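PDB 4GPV: putative cell adhesion protein from Bacteroides eggerthii, which probably serves as a FimA-like fimbrial subunit, a building block of adhesive pili on this gut bacterium. Local coordinates for residues E106-D118 and L186-A198. Numbering follows the deposited sequence. Where two conformers were deposited one is given.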
ATOM      1  N   GLU A 106     -17.790 -17.847  -3.832  1.00 26.50           N
ATOM      2  CA  GLU A 106     -17.690 -16.401  -3.667  1.00 24.94           C
ATOM      3  C   GLU A 106     -17.227 -16.071  -2.247  1.00 28.91           C
ATOM      4  O   GLU A 106     -16.377 -15.204  -2.077  1.00 26.89           O
ATOM      5  CB  GLU A 106     -19.051 -15.785  -3.972  1.00 26.98           C
ATOM      6  CG  GLU A 106     -19.064 -14.270  -4.037  1.00 30.40           C
ATOM      7  CD  GLU A 106     -20.388 -13.718  -4.525  1.00 43.06           C
ATOM      8  OE1 GLU A 106     -21.315 -14.521  -4.782  1.00 42.76           O
ATOM      9  OE2 GLU A 106     -20.496 -12.482  -4.665  1.00 34.59           O
ATOM     10  N   THR A 107     -17.735 -16.820  -1.241  1.00 27.71           N
ATOM     11  CA  THR A 107     -17.331 -16.662   0.164  1.00 27.73           C
ATOM     12  C   THR A 107     -15.812 -16.860   0.264  1.00 29.54           C
ATOM     13  O   THR A 107     -15.154 -16.040   0.893  1.00 29.60           O
ATOM     14  CB  THR A 107     -18.123 -17.632   1.060  1.00 36.73           C
ATOM     15  OG1 THR A 107     -19.514 -17.341   0.921  1.00 38.78           O
ATOM     16  CG2 THR A 107     -17.741 -17.519   2.549  1.00 40.60           C
ATOM     17  N   ASP A 108     -15.245 -17.870  -0.430  1.00 26.54           N
ATOM     18  CA  ASP A 108     -13.789 -18.092  -0.422  1.00 25.50           C
ATOM     19  C   ASP A 108     -13.024 -16.931  -0.991  1.00 28.64           C
ATOM     20  O   ASP A 108     -12.006 -16.535  -0.419  1.00 28.49           O
ATOM     21  CB  ASP A 108     -13.387 -19.333  -1.228  1.00 26.98           C
ATOM     22  CG  ASP A 108     -13.854 -20.652  -0.657  1.00 35.66           C
ATOM     23  OD1 ASP A 108     -14.115 -20.709   0.574  1.00 35.79           O
ATOM     24  OD2 ASP A 108     -13.904 -21.648  -1.429  1.00 33.90           O
ATOM     25  N   LEU A 109     -13.461 -16.426  -2.161  1.00 22.99           N
ATOM     26  CA  LEU A 109     -12.738 -15.344  -2.809  1.00 21.37           C
ATOM     27  C   LEU A 109     -12.729 -14.090  -1.929  1.00 25.59           C
ATOM     28  O   LEU A 109     -11.699 -13.433  -1.821  1.00 24.80           O
ATOM     29  CB  LEU A 109     -13.350 -15.020  -4.177  1.00 21.53           C
ATOM     30  CG  LEU A 109     -12.703 -13.836  -4.906  1.00 25.15           C
ATOM     31  CD1 LEU A 109     -11.295 -14.130  -5.296  1.00 23.73           C
ATOM     32  CD2 LEU A 109     -13.472 -13.471  -6.117  1.00 25.73           C
ATOM     33  N   LEU A 110     -13.874 -13.773  -1.301  1.00 23.95           N
ATOM     34  CA  LEU A 110     -14.030 -12.577  -0.481  1.00 24.55           C
ATOM     35  C   LEU A 110     -13.097 -12.562   0.736  1.00 28.79           C
ATOM     36  O   LEU A 110     -12.781 -11.483   1.255  1.00 28.72           O
ATOM     37  CB  LEU A 110     -15.489 -12.418  -0.031  1.00 25.16           C
ATOM     38  CG  LEU A 110     -16.493 -12.132  -1.153  1.00 31.10           C
ATOM     39  CD1 LEU A 110     -17.926 -12.090  -0.618  1.00 32.91           C
ATOM     40  CD2 LEU A 110     -16.162 -10.857  -1.901  1.00 28.55           C
ATOM     41  N   ALA A 111     -12.633 -13.743   1.163  1.00 23.80           N
ATOM     42  CA  ALA A 111     -11.723 -13.885   2.293  1.00 25.01           C
ATOM     43  C   ALA A 111     -10.246 -13.948   1.897  1.00 28.48           C
ATOM     44  O   ALA A 111      -9.404 -13.898   2.787  1.00 28.44           O
ATOM     45  CB  ALA A 111     -12.088 -15.131   3.087  1.00 26.56           C
ATOM     46  N   VAL A 112      -9.899 -14.051   0.592  1.00 23.11           N
ATOM     47  CA  VAL A 112      -8.477 -14.160   0.216  1.00 21.79           C
ATOM     48  C   VAL A 112      -7.693 -12.895   0.592  1.00 22.95           C
ATOM     49  O   VAL A 112      -8.102 -11.801   0.244  1.00 22.43           O
ATOM     50  CB  VAL A 112      -8.273 -14.465  -1.292  1.00 25.03           C
ATOM     51  CG1 VAL A 112      -6.785 -14.448  -1.662  1.00 23.93           C
ATOM     52  CG2 VAL A 112      -8.883 -15.810  -1.639  1.00 26.02           C
ATOM     53  N   THR A 113      -6.513 -13.076   1.203  1.00 20.89           N
ATOM     54  CA  THR A 113      -5.621 -11.944   1.501  1.00 19.96           C
ATOM     55  C   THR A 113      -4.228 -12.278   0.960  1.00 24.83           C
ATOM     56  O   THR A 113      -3.847 -13.454   0.880  1.00 26.15           O
ATOM     57  CB  THR A 113      -5.587 -11.646   3.034  1.00 26.94           C
ATOM     58  OG1 THR A 113      -5.020 -12.768   3.696  1.00 31.03           O
ATOM     59  CG2 THR A 113      -6.972 -11.451   3.628  1.00 28.82           C
ATOM     60  N   GLY A 114      -3.495 -11.242   0.591  1.00 19.45           N
ATOM     61  CA  GLY A 114      -2.114 -11.358   0.153  1.00 19.85           C
ATOM     62  C   GLY A 114      -1.223 -10.647   1.156  1.00 23.86           C
ATOM     63  O   GLY A 114      -1.718  -9.839   1.955  1.00 23.06           O
ATOM     64  N   SER A 115       0.091 -10.931   1.138  1.00 19.53           N
ATOM     65  CA  SER A 115       0.970 -10.261   2.109  1.00 19.40           C
ATOM     66  C   SER A 115       1.699  -9.150   1.454  1.00 21.79           C
ATOM     67  O   SER A 115       1.880  -9.179   0.231  1.00 21.85           O
ATOM     68  CB  SER A 115       1.949 -11.248   2.742  1.00 25.41           C
ATOM     69  OG  SER A 115       1.215 -12.060   3.647  1.00 35.00           O
ATOM     70  N   LEU A 116       2.146  -8.158   2.254  1.00 18.71           N
ATOM     71  CA  LEU A 116       2.862  -7.039   1.631  1.00 18.58           C
ATOM     72  C   LEU A 116       4.242  -7.474   1.151  1.00 20.74           C
ATOM     73  O   LEU A 116       4.795  -6.842   0.252  1.00 20.10           O
ATOM     74  CB  LEU A 116       2.982  -5.869   2.621  1.00 17.73           C
ATOM     75  CG  LEU A 116       3.632  -4.566   2.119  1.00 21.79           C
ATOM     76  CD1 LEU A 116       2.834  -3.930   0.981  1.00 22.56           C
ATOM     77  CD2 LEU A 116       3.779  -3.595   3.298  1.00 20.82           C
HETATM   78  N   MSE A 117       4.826  -8.508   1.793  1.00 18.64           N
HETATM   79  CA  MSE A 117       6.140  -9.011   1.406  1.00 18.66           C
HETATM   80  C   MSE A 117       6.049 -10.433   0.924  1.00 22.72           C
HETATM   81  O   MSE A 117       5.133 -11.172   1.323  1.00 22.98           O
HETATM   82  CB  MSE A 117       7.176  -8.960   2.561  1.00 19.59           C
HETATM   83  CG  MSE A 117       7.312  -7.602   3.218  1.00 23.17           C
HETATM   84 SE   MSE A 117       8.141  -6.320   2.027  0.75 28.21          SE
HETATM   85  CE  MSE A 117       7.451  -4.682   2.882  1.00 23.04           C
ATOM     86  N   ASP A 118       7.031 -10.839   0.104  1.00 22.32           N
ATOM     87  CA  ASP A 118       7.104 -12.209  -0.377  1.00 23.71           C
ATOM     88  C   ASP A 118       7.581 -13.126   0.791  1.00 26.99           C
ATOM     89  O   ASP A 118       7.736 -12.617   1.902  1.00 25.21           O
ATOM     90  CB  ASP A 118       7.980 -12.304  -1.638  1.00 27.22           C
ATOM     91  CG  ASP A 118       9.469 -12.134  -1.462  1.00 35.52           C
ATOM     92  OD1 ASP A 118       9.935 -12.093  -0.297  1.00 31.13           O
ATOM     93  OD2 ASP A 118      10.184 -12.112  -2.490  1.00 42.60           O
ATOM     94  N   LEU A 186       7.554   2.237   9.468  1.00 17.82           N
ATOM     95  CA  LEU A 186       7.382   1.363  10.625  1.00 17.16           C
ATOM     96  C   LEU A 186       5.960   0.895  10.668  1.00 19.25           C
ATOM     97  O   LEU A 186       5.035   1.704  10.460  1.00 19.17           O
ATOM     98  CB  LEU A 186       7.776   2.090  11.948  1.00 17.82           C
ATOM     99  CG  LEU A 186       9.088   2.896  11.951  1.00 21.91           C
ATOM    100  CD1 LEU A 186       9.314   3.559  13.359  1.00 23.31           C
ATOM    101  CD2 LEU A 186      10.290   2.004  11.555  1.00 20.98           C
ATOM    102  N   PHE A 187       5.750  -0.421  10.919  1.00 17.14           N
ATOM    103  CA  PHE A 187       4.409  -0.985  11.084  1.00 15.69           C
ATOM    104  C   PHE A 187       3.549  -0.784   9.862  1.00 18.43           C
ATOM    105  O   PHE A 187       2.422  -0.306   9.948  1.00 17.01           O
ATOM    106  CB  PHE A 187       3.695  -0.427  12.342  1.00 18.56           C
ATOM    107  CG  PHE A 187       4.607  -0.520  13.537  1.00 19.03           C
ATOM    108  CD1 PHE A 187       5.082  -1.749  13.968  1.00 21.68           C
ATOM    109  CD2 PHE A 187       5.085   0.631  14.154  1.00 20.36           C
ATOM    110  CE1 PHE A 187       6.001  -1.832  15.014  1.00 23.45           C
ATOM    111  CE2 PHE A 187       6.002   0.551  15.194  1.00 22.82           C
ATOM    112  CZ  PHE A 187       6.461  -0.684  15.618  1.00 21.78           C
ATOM    113  N   ALA A 188       4.069  -1.245   8.723  1.00 17.47           N
ATOM    114  CA  ALA A 188       3.292  -1.361   7.490  1.00 15.48           C
ATOM    115  C   ALA A 188       2.313  -2.521   7.685  1.00 18.73           C
ATOM    116  O   ALA A 188       2.763  -3.589   8.106  1.00 19.27           O
ATOM    117  CB  ALA A 188       4.235  -1.685   6.334  1.00 16.12           C
ATOM    118  N   GLY A 189       1.025  -2.343   7.384  1.00 15.39           N
ATOM    119  CA  GLY A 189       0.061  -3.436   7.526  1.00 16.22           C
ATOM    120  C   GLY A 189       0.449  -4.628   6.656  1.00 20.02           C
ATOM    121  O   GLY A 189       0.774  -4.460   5.476  1.00 16.99           O
ATOM    122  N   LYS A 190       0.442  -5.845   7.238  1.00 18.24           N
ATOM    123  CA  LYS A 190       0.853  -7.034   6.484  1.00 18.93           C
ATOM    124  C   LYS A 190      -0.182  -7.516   5.442  1.00 21.29           C
ATOM    125  O   LYS A 190       0.214  -7.910   4.350  1.00 20.40           O
ATOM    126  CB  LYS A 190       1.128  -8.199   7.462  1.00 21.73           C
ATOM    127  CG  LYS A 190       1.293  -9.577   6.782  1.00 26.92           C
ATOM    128  CD  LYS A 190       1.820 -10.633   7.734  1.00 29.98           C
ATOM    129  CE  LYS A 190       2.067 -11.948   7.029  1.00 36.89           C
ATOM    130  NZ  LYS A 190       3.044 -12.783   7.775  1.00 55.15           N
ATOM    131  N   LYS A 191      -1.478  -7.452   5.788  1.00 20.64           N
ATOM    132  CA  LYS A 191      -2.568  -8.037   5.002  0.50 20.52           C
ATOM    133  C   LYS A 191      -3.168  -7.128   3.971  1.00 22.57           C
ATOM    134  O   LYS A 191      -3.599  -6.032   4.291  1.00 21.24           O
ATOM    135  CB  LYS A 191      -3.698  -8.521   5.920  0.50 23.60           C
ATOM    136  CG  LYS A 191      -3.447  -9.860   6.580  0.50 37.23           C
ATOM    137  CD  LYS A 191      -4.756 -10.474   7.074  0.50 42.98           C
ATOM    138  CE  LYS A 191      -4.540 -11.799   7.765  0.50 53.29           C
ATOM    139  NZ  LYS A 191      -5.824 -12.513   7.995  0.50 57.41           N
ATOM    140  N   GLY A 192      -3.224  -7.624   2.746  1.00 18.67           N
ATOM    141  CA  GLY A 192      -3.826  -6.921   1.622  1.00 19.13           C
ATOM    142  C   GLY A 192      -5.087  -7.663   1.244  1.00 24.51           C
ATOM    143  O   GLY A 192      -5.013  -8.782   0.725  1.00 23.01           O
ATOM    144  N   ARG A 193      -6.250  -7.072   1.558  1.00 20.97           N
ATOM    145  CA  ARG A 193      -7.535  -7.646   1.235  1.00 21.49           C
ATOM    146  C   ARG A 193      -7.946  -7.214  -0.137  1.00 26.18           C
ATOM    147  O   ARG A 193      -7.981  -6.000  -0.430  1.00 27.23           O
ATOM    148  CB  ARG A 193      -8.590  -7.189   2.258  1.00 25.31           C
ATOM    149  CG  ARG A 193      -8.745  -8.078   3.454  1.00 38.70           C
ATOM    150  CD  ARG A 193      -9.393  -9.402   3.088  1.00 51.45           C
ATOM    151  NE  ARG A 193     -10.854  -9.384   3.076  1.00 62.45           N
ATOM    152  CZ  ARG A 193     -11.616  -9.768   4.090  1.00 71.79           C
ATOM    153  NH1 ARG A 193     -11.068 -10.153   5.235  1.00 61.28           N
ATOM    154  NH2 ARG A 193     -12.933  -9.756   3.977  1.00 63.84           N
ATOM    155  N   PHE A 194      -8.243  -8.182  -1.015  1.00 19.15           N
ATOM    156  CA  PHE A 194      -8.667  -7.791  -2.350  1.00 17.06           C
ATOM    157  C   PHE A 194     -10.108  -7.342  -2.372  1.00 22.44           C
ATOM    158  O   PHE A 194     -10.460  -6.484  -3.178  1.00 22.17           O
ATOM    159  CB  PHE A 194      -8.472  -8.970  -3.338  1.00 19.43           C
ATOM    160  CG  PHE A 194      -7.026  -9.386  -3.445  1.00 18.72           C
ATOM    161  CD1 PHE A 194      -6.171  -8.767  -4.358  1.00 19.29           C
ATOM    162  CD2 PHE A 194      -6.510 -10.397  -2.631  1.00 20.66           C
ATOM    163  CE1 PHE A 194      -4.830  -9.161  -4.460  1.00 20.27           C
ATOM    164  CE2 PHE A 194      -5.158 -10.768  -2.715  1.00 22.75           C
ATOM    165  CZ  PHE A 194      -4.330 -10.143  -3.615  1.00 21.03           C
ATOM    166  N   PHE A 195     -10.972  -7.991  -1.559  1.00 21.10           N
ATOM    167  CA  PHE A 195     -12.399  -7.683  -1.509  1.00 21.76           C
ATOM    168  C   PHE A 195     -12.802  -7.542  -0.059  1.00 29.05           C
ATOM    169  O   PHE A 195     -11.950  -7.517   0.820  1.00 30.18           O
ATOM    170  CB  PHE A 195     -13.203  -8.773  -2.241  1.00 23.01           C
ATOM    171  CG  PHE A 195     -12.748  -8.924  -3.661  1.00 22.58           C
ATOM    172  CD1 PHE A 195     -13.065  -7.960  -4.615  1.00 23.75           C
ATOM    173  CD2 PHE A 195     -11.937  -9.988  -4.038  1.00 22.83           C
ATOM    174  CE1 PHE A 195     -12.562  -8.046  -5.906  1.00 24.45           C
ATOM    175  CE2 PHE A 195     -11.435 -10.071  -5.334  1.00 25.46           C
ATOM    176  CZ  PHE A 195     -11.799  -9.125  -6.275  1.00 23.23           C
ATOM    177  N   GLY A 196     -14.078  -7.375   0.184  1.00 28.76           N
ATOM    178  CA  GLY A 196     -14.534  -7.191   1.550  1.00 29.01           C
ATOM    179  C   GLY A 196     -14.848  -5.743   1.816  1.00 30.66           C
ATOM    180  O   GLY A 196     -14.748  -4.886   0.931  1.00 30.45           O
ATOM    181  N   SER A 197     -15.244  -5.478   3.041  1.00 26.36           N
ATOM    182  CA  SER A 197     -15.680  -4.154   3.434  1.00 25.30           C
ATOM    183  C   SER A 197     -14.508  -3.205   3.576  1.00 25.61           C
ATOM    184  O   SER A 197     -13.365  -3.621   3.777  1.00 22.66           O
ATOM    185  CB  SER A 197     -16.424  -4.225   4.755  1.00 27.65           C
ATOM    186  OG  SER A 197     -15.508  -4.525   5.795  1.00 27.62           O
ATOM    187  N   ALA A 198     -14.817  -1.908   3.510  1.00 22.95           N
ATOM    188  CA  ALA A 198     -13.812  -0.882   3.711  1.00 21.82           C
ATOM    189  C   ALA A 198     -13.168  -1.067   5.108  1.00 21.83           C
ATOM    190  O   ALA A 198     -11.947  -0.930   5.234  1.00 21.39           O
ATOM    191  CB  ALA A 198     -14.472   0.488   3.586  1.00 22.85           C
TER
HETATM  192  O   HOH W   1     -10.477 -10.595  -0.358  1.00 35.72           O
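Gly114 and Gly192 face each other in a short antiparallel pairing of 113-115 with 191-193, an example of how a residue without a side chain lets a neighbouring ring close over a strand pair: a CB on Gly114 would crowd CZ of Phe194. Their backbones exchange two nearly straight hydrogen bonds, Gly114 N to Gly192 O at 2.9 Å and Gly192 N to Gly114 O at 2.8 Å. The Phe194 ring lies on the glycine side of the sheet, its CE2 3.7 Å from Gly114 N, while Val112 O meets the ring edge in plane at CD2. Deeper in, Phe195 packs its CE2 4.0 Å from Leu109 CG, and Leu110 CD2 reaches Phe195 CB at 3.6 Å. Where the strands part, a water accepts from Phe195 N and lies close to Val112 O. At the far end Leu116 CD2 meets Ala188 CB at 3.6 Å, and Leu116 N bonds Lys190 O weakly.

The other face is more polar. It is tight where Thr113 CG2 presses on Arg193 CD at 3.2 Å, but loose on the solvent side, where exposed Lys191 is modelled in two conformers. Bends at chi2 and chi3 (-70° and -86°) fold Arg193 back; NE donates to Phe195 O at 3.1 Å from above the carbonyl plane, and NH2 forms a salt bridge with Glu200. With an alanine in place of Arg193, Glu200 would probably lose its charged mate and Phe195 O this donor.

Strand 113-115 follows helix 106-111 after Val112 and pairs with the end of strand 176-193, with Leu109 and Phe195 packing against strand 83-90 of the other sheet.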